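Local coordinates for takeout-like protein 1 (Epiphyas postvittana, PDB 3E8T), which probably carries hydrophobic ligands in the insect, holding a ubiquinone-8 molecule lengthwise through its interior, at residues E132-A135 with E136-H140; N165-K168 with E169-D172; A198-I201 with F202-K206. All blocks are in the same frame, centred on the assembly; numbering follows the deposited sequence.

Interaction 1. Residues E132-A135 with E136-H140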
ATOM      1  N   GLU A 132      -7.206 -19.478 -15.480  1.00 18.36           N
ATOM      2  CA  GLU A 132      -7.041 -19.559 -16.933  1.00 19.08           C
ATOM      3  C   GLU A 132      -5.972 -20.546 -17.304  1.00 18.13           C
ATOM      4  O   GLU A 132      -4.906 -20.569 -16.691  1.00 18.63           O
ATOM      5  CB  GLU A 132      -6.635 -18.185 -17.501  1.00 19.64           C
ATOM      6  CG  GLU A 132      -7.662 -17.088 -17.217  1.00 20.79           C
ATOM      7  CD  GLU A 132      -7.304 -15.711 -17.771  1.00 22.93           C
ATOM      8  OE1 GLU A 132      -6.172 -15.478 -18.279  1.00 26.66           O
ATOM      9  OE2 GLU A 132      -8.160 -14.813 -17.668  1.00 27.18           O
ATOM     10  N   LYS A 133      -6.214 -21.281 -18.382  1.00 17.38           N
ATOM     11  CA  LYS A 133      -5.208 -22.187 -18.921  1.00 19.03           C
ATOM     12  C   LYS A 133      -4.427 -21.465 -19.992  1.00 18.52           C
ATOM     13  O   LYS A 133      -5.039 -20.855 -20.871  1.00 19.69           O
ATOM     14  CB  LYS A 133      -5.930 -23.387 -19.512  1.00 21.15           C
ATOM     15  CG  LYS A 133      -5.088 -24.587 -19.735  1.00 24.05           C
ATOM     16  CD  LYS A 133      -5.931 -25.753 -20.172  1.00 25.79           C
ATOM     17  CE  LYS A 133      -6.826 -26.306 -19.089  1.00 27.36           C
ATOM     18  NZ  LYS A 133      -6.170 -26.876 -17.890  1.00 29.16           N
ATOM     19  N   ASP A 134      -3.091 -21.533 -19.935  1.00 18.47           N
ATOM     20  CA  ASP A 134      -2.233 -20.888 -20.924  1.00 18.98           C
ATOM     21  C   ASP A 134      -2.120 -21.763 -22.181  1.00 18.83           C
ATOM     22  O   ASP A 134      -2.759 -22.789 -22.306  1.00 18.09           O
ATOM     23  CB  ASP A 134      -0.889 -20.478 -20.300  1.00 19.28           C
ATOM     24  CG  ASP A 134       0.046 -21.639 -20.019  1.00 20.41           C
ATOM     25  OD1 ASP A 134      -0.228 -22.761 -20.464  1.00 20.14           O
ATOM     26  OD2 ASP A 134       1.126 -21.401 -19.363  1.00 23.94           O
ATOM     27  N   ALA A 135      -1.354 -21.305 -23.161  1.00 17.72           N
ATOM     28  CA  ALA A 135      -1.265 -21.990 -24.439  1.00 18.20           C
ATOM     29  C   ALA A 135      -0.673 -23.392 -24.352  1.00 18.78           C
ATOM     30  O   ALA A 135      -0.892 -24.207 -25.262  1.00 20.06           O
ATOM     31  CB  ALA A 135      -0.487 -21.163 -25.462  1.00 19.88           C
ATOM     32  N   GLU A 136       0.086 -23.674 -23.287  1.00 18.43           N
ATOM     33  CA  GLU A 136       0.625 -24.998 -23.051  1.00 19.61           C
ATOM     34  C   GLU A 136      -0.265 -25.833 -22.142  1.00 20.47           C
ATOM     35  O   GLU A 136       0.127 -26.941 -21.757  1.00 23.57           O
ATOM     36  CB  GLU A 136       2.027 -24.895 -22.470  1.00 23.53           C
ATOM     37  CG  GLU A 136       3.068 -24.596 -23.553  1.00 27.65           C
ATOM     38  CD  GLU A 136       3.127 -25.700 -24.645  1.00 32.56           C
ATOM     39  OE1 GLU A 136       2.820 -26.888 -24.368  1.00 36.79           O
ATOM     40  OE2 GLU A 136       3.476 -25.390 -25.799  1.00 36.49           O
ATOM     41  N   GLY A 137      -1.425 -25.313 -21.750  1.00 18.38           N
ATOM     42  CA  GLY A 137      -2.350 -26.090 -20.934  1.00 19.58           C
ATOM     43  C   GLY A 137      -2.170 -25.965 -19.437  1.00 20.54           C
ATOM     44  O   GLY A 137      -2.777 -26.749 -18.692  1.00 23.40           O
ATOM     45  N   VAL A 138      -1.345 -25.025 -18.990  1.00 18.70           N
ATOM     46  CA  VAL A 138      -1.054 -24.836 -17.558  1.00 19.33           C
ATOM     47  C   VAL A 138      -1.968 -23.787 -16.948  1.00 18.04           C
ATOM     48  O   VAL A 138      -2.097 -22.696 -17.460  1.00 17.16           O
ATOM     49  CB  VAL A 138       0.402 -24.419 -17.362  1.00 20.13           C
ATOM     50  CG1 VAL A 138       0.715 -24.263 -15.878  1.00 21.83           C
ATOM     51  CG2 VAL A 138       1.350 -25.484 -18.019  1.00 22.92           C
ATOM     52  N   ASP A 139      -2.603 -24.140 -15.845  1.00 18.07           N
ATOM     53  CA  ASP A 139      -3.534 -23.278 -15.141  1.00 17.88           C
ATOM     54  C   ASP A 139      -2.810 -22.300 -14.232  1.00 16.45           C
ATOM     55  O   ASP A 139      -1.904 -22.647 -13.479  1.00 16.66           O
ATOM     56  CB  ASP A 139      -4.502 -24.124 -14.320  1.00 20.65           C
ATOM     57  CG  ASP A 139      -5.506 -24.902 -15.196  1.00 26.58           C
ATOM     58  OD1 ASP A 139      -5.470 -24.794 -16.438  1.00 31.67           O
ATOM     59  OD2 ASP A 139      -6.347 -25.609 -14.616  1.00 33.96           O
ATOM     60  N   HIS A 140      -3.242 -21.061 -14.291  1.00 16.42           N
ATOM     61  CA  HIS A 140      -2.743 -19.969 -13.446  1.00 16.33           C
ATOM     62  C   HIS A 140      -3.903 -19.183 -12.885  1.00 15.92           C
ATOM     63  O   HIS A 140      -4.926 -19.032 -13.558  1.00 17.19           O
ATOM     64  CB  HIS A 140      -1.923 -18.981 -14.260  1.00 17.28           C
ATOM     65  CG  HIS A 140      -0.666 -19.559 -14.816  1.00 17.62           C
ATOM     66  ND1 HIS A 140      -0.556 -20.040 -16.102  1.00 22.24           N
ATOM     67  CD2 HIS A 140       0.555 -19.708 -14.253  1.00 18.69           C
ATOM     68  CE1 HIS A 140       0.671 -20.498 -16.287  1.00 20.60           C
ATOM     69  NE2 HIS A 140       1.372 -20.296 -15.193  1.00 21.01           N
TER
HETATM   70  O   HOH W   1      -2.831 -18.970 -17.643  1.00 24.71           O
HETATM   71  O   HOH W   2      -4.612 -28.650 -19.083  1.00 41.92           O
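D134 reaches forward over the turn and takes two backbone N-H groups on one carboxylate oxygen: V138 N gives its hydrogen to D134 OD1 at 2.9 Å, and E136 N does so at 3.0 Å with a more bent approach. The two donors come from opposite faces of the carboxylate plane, each well out of it. The side chain is set for this by its first torsion (chi1 73°), which holds CG between the backbone N and the carbonyl carbon, over the turn. D134 OD2 lies near the plane of the H140 ring at its edge, 3.2 Å from H140 CE1, with carboxylate and ring planes 53° apart. This is the tip of the beta hairpin formed by strands 113-133 and 139-153: a type I turn from D134 to G137, with an Asx turn to E136 and a G1 bulge at G137, whose left-handed backbone suits glycine. Main-chain bonds close it, G137 N to D134 O at 2.9 Å and D134 N to V138 O, and farther from the turn E132 and H140 form a hydrogen-bonded antiparallel pair. Were D134 replaced by an alanine, the N-H groups of V138 and E136 would probably lose this shared acceptor and the turn would be less firmly fixed. At the neighbouring non-hydrogen-bonded pair, K133 bends at chi3 and chi4 to bring NZ to D139 OD1 at 2.6 Å, a salt bridge made on the syn side of the carboxylate. K133 NZ also makes a weak bond to G137 O and shares a water with that carbonyl. A second water links E132 O, to which it donates at 2.8 Å, with H140 ND1, while the carboxylate of E132 forms a salt bridge with K144.

Interaction 2. Residues N165-K168 with E169-D172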
ATOM      1  N   ASN A 165       8.826  28.599   3.959  1.00 12.54           N
ATOM      2  CA  ASN A 165      10.079  29.339   3.726  1.00 14.82           C
ATOM      3  C   ASN A 165      11.026  29.246   4.886  1.00 13.94           C
ATOM      4  O   ASN A 165      11.847  30.140   5.098  1.00 16.16           O
ATOM      5  CB  ASN A 165       9.808  30.834   3.400  1.00 17.57           C
ATOM      6  CG  ASN A 165       8.600  31.021   2.425  1.00 17.41           C
ATOM      7  OD1 ASN A 165       7.476  31.483   2.794  1.00 22.58           O
ATOM      8  ND2 ASN A 165       8.828  30.662   1.194  1.00 18.16           N
ATOM      9  N   GLY A 166      10.956  28.168   5.635  1.00 12.60           N
ATOM     10  CA  GLY A 166      11.855  27.998   6.766  1.00 11.91           C
ATOM     11  C   GLY A 166      11.442  28.653   8.062  1.00 11.80           C
ATOM     12  O   GLY A 166      12.197  28.642   9.043  1.00 14.10           O
ATOM     13  N   ASN A 167      10.238  29.242   8.107  1.00 11.86           N
ATOM     14  CA  ASN A 167       9.795  29.937   9.295  1.00 13.13           C
ATOM     15  C   ASN A 167       9.409  28.982  10.417  1.00 12.75           C
ATOM     16  O   ASN A 167       8.440  28.229  10.298  1.00 13.27           O
ATOM     17  CB  ASN A 167       8.596  30.832   8.929  1.00 13.98           C
ATOM     18  CG  ASN A 167       8.125  31.685  10.047  1.00 15.38           C
ATOM     19  OD1 ASN A 167       7.490  31.280  10.972  1.00 16.67           O
ATOM     20  ND2 ASN A 167       8.495  32.963   9.949  1.00 25.74           N
ATOM     21  N   LYS A 168      10.138  29.034  11.504  1.00 13.53           N
ATOM     22  CA  LYS A 168       9.953  28.044  12.524  1.00 14.16           C
ATOM     23  C   LYS A 168       8.603  28.135  13.205  1.00 13.72           C
ATOM     24  O   LYS A 168       7.987  27.116  13.495  1.00 14.73           O
ATOM     25  CB  LYS A 168      11.095  28.114  13.568  1.00 16.10           C
ATOM     26  CG  LYS A 168      10.943  27.132  14.695  1.00 17.67           C
ATOM     27  CD  LYS A 168      12.127  27.130  15.613  1.00 21.05           C
ATOM     28  CE  LYS A 168      11.817  26.293  16.867  1.00 24.55           C
ATOM     29  NZ  LYS A 168      11.420  24.884  16.595  1.00 25.02           N
ATOM     30  N   GLU A 169       8.135  29.338  13.492  1.00 15.17           N
ATOM     31  CA  GLU A 169       6.844  29.465  14.173  1.00 16.66           C
ATOM     32  C   GLU A 169       5.720  28.878  13.338  1.00 14.11           C
ATOM     33  O   GLU A 169       4.869  28.137  13.863  1.00 14.64           O
ATOM     34  CB  GLU A 169       6.582  30.939  14.519  1.00 19.26           C
ATOM     35  CG  GLU A 169       5.298  31.224  15.261  1.00 23.75           C
ATOM     36  CD  GLU A 169       5.298  32.654  15.833  1.00 28.13           C
ATOM     37  OE1 GLU A 169       6.280  33.395  15.608  1.00 35.21           O
ATOM     38  OE2 GLU A 169       4.314  33.051  16.500  1.00 35.59           O
ATOM     39  N   LEU A 170       5.681  29.240  12.075  1.00 13.62           N
ATOM     40  CA  LEU A 170       4.618  28.718  11.207  1.00 13.23           C
ATOM     41  C   LEU A 170       4.743  27.219  10.975  1.00 11.81           C
ATOM     42  O   LEU A 170       3.748  26.492  10.949  1.00 11.89           O
ATOM     43  CB  LEU A 170       4.634  29.416   9.857  1.00 13.56           C
ATOM     44  CG  LEU A 170       4.129  30.868   9.847  1.00 16.90           C
ATOM     45  CD1 LEU A 170       4.474  31.504   8.547  1.00 18.39           C
ATOM     46  CD2 LEU A 170       2.639  30.900  10.136  1.00 21.67           C
ATOM     47  N   SER A 171       5.960  26.750  10.791  1.00 11.48           N
ATOM     48  CA  SER A 171       6.205  25.327  10.651  1.00 11.48           C
ATOM     49  C   SER A 171       5.799  24.534  11.852  1.00 11.86           C
ATOM     50  O   SER A 171       5.050  23.551  11.743  1.00 11.30           O
ATOM     51  CB  SER A 171       7.673  25.094  10.299  1.00 12.35           C
ATOM     52  OG  SER A 171       7.928  23.719  10.220  1.00 11.74           O
ATOM     53  N   ASP A 172       6.185  24.982  13.041  1.00 11.75           N
ATOM     54  CA  ASP A 172       5.811  24.305  14.277  1.00 13.67           C
ATOM     55  C   ASP A 172       4.290  24.266  14.434  1.00 13.95           C
ATOM     56  O   ASP A 172       3.743  23.249  14.828  1.00 14.53           O
ATOM     57  CB  ASP A 172       6.436  24.954  15.512  1.00 14.65           C
ATOM     58  CG  ASP A 172       7.939  24.696  15.668  1.00 19.88           C
ATOM     59  OD1 ASP A 172       8.487  23.784  15.030  1.00 20.46           O
ATOM     60  OD2 ASP A 172       8.549  25.434  16.475  1.00 22.41           O
TER
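N167 has CG anti to the backbone N (chi1 -175°), which swings its amide toward the first turn of the helix and puts OD1 in line with L170 N. The bond from L170 N to N167 OD1 is 2.9 Å long and nearly straight, and the N-H arrives in the plane of the amide carbonyl. The leucine side chain stays close to the same amide: L170 CG is 3.6 Å from N167 OD1, and its CD1 methyl lies near the asparagine CG, so apolar carbon borders the capping group. N167 works with its main chain as well, since its carbonyl oxygen accepts from S171 N as the helix begins. K168 runs extended from CB to CE and bends at its last torsion (chi4 57°), which turns the ammonium in to the carboxylate of D172. There K168 NZ meets D172 OD2 at 2.9 Å, using the syn lone pair of OD2, the one facing OD1, in a salt bridge one turn along. The aliphatic part of the lysine takes part too, with K168 CG at 3.4 Å from D172 OD2. The K168 carbonyl oxygen accepts from D172 N, so side chain and main chain join the same two residues. Beside this surface turn, L170 and S171 rest on F164 and L163 of the preceding loop. Together these features make an asparagine N-cap followed by an i to i+4 ion pair, at the start of helix 168-180.

Interaction 3. Residues A198-I201 with F202-K206. With UQ8 (Ubiquinone-8), chain B.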
ATOM      1  N   ALA A 198      -0.614   0.753  -4.087  1.00 13.47           N
ATOM      2  CA  ALA A 198      -1.396  -0.420  -4.443  1.00 14.28           C
ATOM      3  C   ALA A 198      -1.296  -0.774  -5.920  1.00 14.55           C
ATOM      4  O   ALA A 198      -1.261  -1.938  -6.290  1.00 15.65           O
ATOM      5  CB  ALA A 198      -2.868  -0.213  -4.050  1.00 15.19           C
ATOM      6  N   LYS A 199      -1.254   0.226  -6.790  1.00 15.57           N
ATOM      7  CA  LYS A 199      -1.222  -0.094  -8.211  1.00 16.99           C
ATOM      8  C   LYS A 199       0.058  -0.850  -8.565  1.00 17.38           C
ATOM      9  O   LYS A 199       0.032  -1.804  -9.362  1.00 17.09           O
ATOM     10  CB  LYS A 199      -1.378   1.169  -9.062  1.00 19.42           C
ATOM     11  CG  LYS A 199      -0.224   2.132  -9.061  1.00 22.87           C
ATOM     12  CD  LYS A 199      -0.742   3.464  -9.620  1.00 25.99           C
ATOM     13  CE  LYS A 199       0.314   4.365 -10.149  1.00 28.19           C
ATOM     14  NZ  LYS A 199      -0.317   5.642 -10.614  1.00 31.79           N
ATOM     15  N   LYS A 200       1.172  -0.485  -7.925  1.00 16.31           N
ATOM     16  CA  LYS A 200       2.456  -1.144  -8.152  0.50 16.47           C
ATOM     17  C   LYS A 200       2.477  -2.544  -7.561  1.00 15.46           C
ATOM     18  O   LYS A 200       2.956  -3.492  -8.192  1.00 16.39           O
ATOM     19  CB  LYS A 200       3.591  -0.312  -7.541  0.50 17.88           C
ATOM     20  CG  LYS A 200       4.993  -0.798  -7.832  0.50 17.64           C
ATOM     21  CD  LYS A 200       5.954   0.370  -7.837  0.50 18.75           C
ATOM     22  CE  LYS A 200       7.373  -0.070  -8.096  0.50 18.59           C
ATOM     23  NZ  LYS A 200       8.262   1.111  -8.372  0.50 19.15           N
ATOM     24  N   ILE A 201       2.018  -2.671  -6.326  1.00 14.86           N
ATOM     25  CA  ILE A 201       1.964  -3.969  -5.687  1.00 14.69           C
ATOM     26  C   ILE A 201       1.055  -4.928  -6.457  1.00 15.02           C
ATOM     27  O   ILE A 201       1.424  -6.090  -6.697  1.00 15.97           O
ATOM     28  CB  ILE A 201       1.533  -3.842  -4.220  1.00 15.89           C
ATOM     29  CG1 ILE A 201       2.570  -3.015  -3.442  1.00 16.85           C
ATOM     30  CG2 ILE A 201       1.335  -5.198  -3.561  1.00 17.03           C
ATOM     31  CD1 ILE A 201       2.113  -2.447  -2.161  1.00 19.23           C
ATOM     32  N   PHE A 202      -0.125  -4.478  -6.856  1.00 14.89           N
ATOM     33  CA  PHE A 202      -1.017  -5.337  -7.611  1.00 15.01           C
ATOM     34  C   PHE A 202      -0.393  -5.815  -8.905  1.00 16.29           C
ATOM     35  O   PHE A 202      -0.496  -6.984  -9.283  1.00 15.17           O
ATOM     36  CB  PHE A 202      -2.327  -4.586  -7.913  1.00 15.25           C
ATOM     37  CG  PHE A 202      -3.320  -5.382  -8.689  1.00 15.66           C
ATOM     38  CD1 PHE A 202      -4.096  -6.337  -8.073  1.00 16.27           C
ATOM     39  CD2 PHE A 202      -3.454  -5.181 -10.044  1.00 16.55           C
ATOM     40  CE1 PHE A 202      -5.017  -7.052  -8.816  1.00 16.81           C
ATOM     41  CE2 PHE A 202      -4.361  -5.907 -10.770  1.00 17.47           C
ATOM     42  CZ  PHE A 202      -5.139  -6.824 -10.141  1.00 17.12           C
ATOM     43  N   LYS A 203       0.231  -4.908  -9.648  1.00 14.76           N
ATOM     44  CA  LYS A 203       0.842  -5.296 -10.901  0.50 16.03           C
ATOM     45  C   LYS A 203       1.891  -6.395 -10.669  1.00 15.06           C
ATOM     46  O   LYS A 203       2.001  -7.337 -11.447  1.00 15.81           O
ATOM     47  CB  LYS A 203       1.447  -4.079 -11.574  0.50 17.22           C
ATOM     48  CG  LYS A 203       2.085  -4.324 -12.901  0.50 18.64           C
ATOM     49  CD  LYS A 203       2.729  -3.073 -13.362  0.50 21.53           C
ATOM     50  CE  LYS A 203       4.024  -2.847 -12.623  0.50 23.69           C
ATOM     51  NZ  LYS A 203       4.261  -1.402 -12.366  0.50 26.16           N
ATOM     52  N   ASN A 204       2.687  -6.278  -9.607  1.00 14.60           N
ATOM     53  CA  ASN A 204       3.710  -7.272  -9.296  1.00 15.98           C
ATOM     54  C   ASN A 204       3.144  -8.612  -8.870  1.00 16.14           C
ATOM     55  O   ASN A 204       3.609  -9.669  -9.336  1.00 16.52           O
ATOM     56  CB  ASN A 204       4.678  -6.693  -8.280  1.00 16.52           C
ATOM     57  CG  ASN A 204       5.716  -5.796  -8.941  1.00 19.40           C
ATOM     58  OD1 ASN A 204       6.719  -6.280  -9.462  1.00 20.98           O
ATOM     59  ND2 ASN A 204       5.492  -4.492  -8.928  1.00 21.79           N
ATOM     60  N   ILE A 205       2.132  -8.612  -8.013  1.00 15.76           N
ATOM     61  CA  ILE A 205       1.501  -9.899  -7.632  1.00 15.61           C
ATOM     62  C   ILE A 205       0.829 -10.560  -8.843  1.00 14.79           C
ATOM     63  O   ILE A 205       0.946 -11.786  -9.038  1.00 15.79           O
ATOM     64  CB  ILE A 205       0.506  -9.766  -6.484  1.00 17.41           C
ATOM     65  CG1 ILE A 205       1.106  -9.077  -5.261  1.00 21.37           C
ATOM     66  CG2 ILE A 205      -0.067 -11.118  -6.124  1.00 20.29           C
ATOM     67  CD1 ILE A 205      -0.031  -8.571  -4.273  1.00 23.02           C
ATOM     68  N   LYS A 206       0.130  -9.770  -9.640  1.00 14.25           N
ATOM     69  CA  LYS A 206      -0.497 -10.279 -10.851  1.00 14.92           C
ATOM     70  C   LYS A 206       0.514 -10.935 -11.778  1.00 15.57           C
ATOM     71  O   LYS A 206       0.298 -12.044 -12.284  1.00 15.12           O
ATOM     72  CB  LYS A 206      -1.230  -9.166 -11.569  1.00 15.23           C
ATOM     73  CG  LYS A 206      -1.820  -9.549 -12.877  1.00 15.72           C
ATOM     74  CD  LYS A 206      -2.645  -8.394 -13.456  1.00 17.90           C
ATOM     75  CE  LYS A 206      -3.007  -8.567 -14.905  1.00 19.63           C
ATOM     76  NZ  LYS A 206      -3.770  -9.790 -15.206  1.00 20.97           N
TER
HETATM   77  C45 UQ8 B 221       1.716  17.782   3.002  1.00 41.01           C
HETATM   78  C44 UQ8 B 221       0.335  17.715   3.660  1.00 39.34           C
HETATM   79  C46 UQ8 B 221       0.137  18.949   4.499  1.00 40.20           C
HETATM   80  C43 UQ8 B 221       0.135  16.468   4.501  1.00 39.20           C
HETATM   81  C42 UQ8 B 221       0.620  15.210   3.764  1.00 36.40           C
HETATM   82  C41 UQ8 B 221      -0.327  14.905   2.611  1.00 33.97           C
HETATM   83  C39 UQ8 B 221      -0.628  13.423   2.560  1.00 33.04           C
HETATM   84  C40 UQ8 B 221      -0.358  12.597   1.304  1.00 37.10           C
HETATM   85  C38 UQ8 B 221      -1.222  12.818   3.635  1.00 29.04           C
HETATM   86  C37 UQ8 B 221      -1.537  11.469   3.705  1.00 27.70           C
HETATM   87  C36 UQ8 B 221      -1.874  11.206   5.174  1.00 27.10           C
HETATM   88  C34 UQ8 B 221      -2.074   9.734   5.485  1.00 26.04           C
HETATM   89  C35 UQ8 B 221      -2.182   9.423   6.833  1.00 27.64           C
HETATM   90  C33 UQ8 B 221      -2.064   8.774   4.476  1.00 24.02           C
HETATM   91  C32 UQ8 B 221      -2.267   7.402   4.583  1.00 27.74           C
HETATM   92  C31 UQ8 B 221      -1.541   6.717   3.395  1.00 25.98           C
HETATM   93  C29 UQ8 B 221      -1.819   5.224   3.296  1.00 27.81           C
HETATM   94  C30 UQ8 B 221      -3.272   4.680   3.476  1.00 29.58           C
HETATM   95  C28 UQ8 B 221      -0.773   4.341   3.048  1.00 30.30           C
HETATM   96  C27 UQ8 B 221      -0.894   2.962   2.939  1.00 29.80           C
HETATM   97  C26 UQ8 B 221       0.155   2.372   1.985  1.00 29.70           C
HETATM   98  C24 UQ8 B 221       0.163   0.842   2.064  1.00 29.29           C
HETATM   99  C25 UQ8 B 221       0.666   0.127   3.330  1.00 31.99           C
HETATM  100  C23 UQ8 B 221      -0.293   0.106   0.993  1.00 28.86           C
HETATM  101  C22 UQ8 B 221      -0.350  -1.287   0.886  1.00 31.24           C
HETATM  102  C21 UQ8 B 221      -1.070  -1.708  -0.394  1.00 33.40           C
HETATM  103  C19 UQ8 B 221      -1.498  -3.175  -0.448  1.00 34.02           C
HETATM  104  C20 UQ8 B 221      -2.363  -3.489  -1.669  1.00 34.05           C
HETATM  105  C18 UQ8 B 221      -0.330  -4.157  -0.281  1.00 35.70           C
HETATM  106  C17 UQ8 B 221      -0.792  -5.613  -0.442  1.00 38.34           C
HETATM  107  C16 UQ8 B 221       0.190  -6.625   0.172  1.00 42.71           C
HETATM  108  C14 UQ8 B 221      -0.143  -8.016  -0.357  1.00 45.11           C
HETATM  109  C15 UQ8 B 221      -1.620  -8.416  -0.526  1.00 46.33           C
HETATM  110  C13 UQ8 B 221       0.860  -8.913  -0.717  1.00 46.25           C
HETATM  111  C12 UQ8 B 221       0.591 -10.183  -1.222  1.00 46.77           C
HETATM  112  C11 UQ8 B 221       1.701 -11.213  -0.927  1.00 49.12           C
HETATM  113  C9  UQ8 B 221       1.149 -12.651  -0.928  1.00 50.96           C
HETATM  114  C10 UQ8 B 221      -0.211 -12.758  -1.638  1.00 51.64           C
HETATM  115  C8  UQ8 B 221       2.182 -13.573  -1.569  1.00 51.26           C
HETATM  116  C7  UQ8 B 221       1.743 -14.103  -2.938  1.00 62.77           C
HETATM  117  C6  UQ8 B 221       0.812 -15.336  -2.848  1.00 52.06           C
HETATM  118  C1  UQ8 B 221      -0.322 -15.399  -3.666  1.00 54.07           C
HETATM  119  C1M UQ8 B 221      -0.574 -14.335  -4.532  1.00 59.53           C
HETATM  120  C2  UQ8 B 221      -1.201 -16.488  -3.625  1.00 54.90           C
HETATM  121  O2  UQ8 B 221      -2.199 -16.544  -4.350  1.00 50.23           O
HETATM  122  C3  UQ8 B 221      -0.951 -17.545  -2.765  1.00 53.03           C
HETATM  123  O3  UQ8 B 221      -1.807 -18.606  -2.728  1.00 53.28           O
HETATM  124  C3M UQ8 B 221      -1.463 -19.548  -3.743  1.00 57.12           C
HETATM  125  C4  UQ8 B 221       0.163 -17.511  -1.935  1.00 51.72           C
HETATM  126  O4  UQ8 B 221       0.392 -18.563  -1.093  1.00 54.07           O
HETATM  127  C4M UQ8 B 221      -0.764 -18.826  -0.284  1.00 55.49           C
HETATM  128  C5  UQ8 B 221       1.036 -16.415  -1.975  1.00 57.52           C
HETATM  129  O5  UQ8 B 221       2.023 -16.418  -1.235  1.00 56.03           O
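The long helix 182-211 lies along the bound ubiquinone-8, and one turn of it sets I201 and I205 against the isoprenoid tail. Their neighbouring branches touch, I201 CG2 at 3.7 Å from I205 CD1, and their side chains run alongside each other toward the tail. From I201 the outer methyl CD1 reaches the ligand, 3.5 Å from C18 of UQ8. I205 meets it further toward the quinone, with CD1 at 3.5 Å from C12 and CG2 at 3.6 Å from the ring methyl C1M. In I201, chi1 -63° with CG1 anti to the carbonyl carbon, and an extended chi2, carry CD1 to the tail. A198 adds its CB near the ligand methyl C20. Elsewhere on the helix N204 turns its amide back to the preceding turn: N204 ND2 donates to K200 O at 2.8 Å, from above the carbonyl plane, with the oxygen lying close to the amide plane of N204. K200 O also accepts N204 N at 3.1 Å from the opposite face, so two donors grip one carbonyl. The other end of the amide is engaged as well, N204 OD1 accepting from E37 N. F202 meets the ring of Y146 on strand 139-153, and I201 packs on L42 of strand 42-51. Such a helix, with aliphatic residues toward the ligand and other residues packed on strands 42-51 and 139-153, is characteristic of the takeout and juvenile-hormone-binding-protein fold, in which a curved antiparallel sheet wraps around a long helix, the apolar tunnel for the ligand lying between them.

Followed from the N terminus, the three contacts come in series, with none nested in or crossing another. Interaction 1 closes the hairpin tip where strand 113-133 turns back into strand 139-153. After strand 155-160 the chain enters interaction 2, which starts helix 168-180 on the opposite side of the chain's centre, the two centres about 59 Å apart. The following helix, 182-211, runs back past the middle of the protein and carries interaction 3, which closes no loop but joins consecutive helical turns beside the ligand. Its nearest atoms are about 7 Å from interaction 1 without touching; strand 139-153, which leads away from that hairpin, packs on the same helix through F143 and Y146.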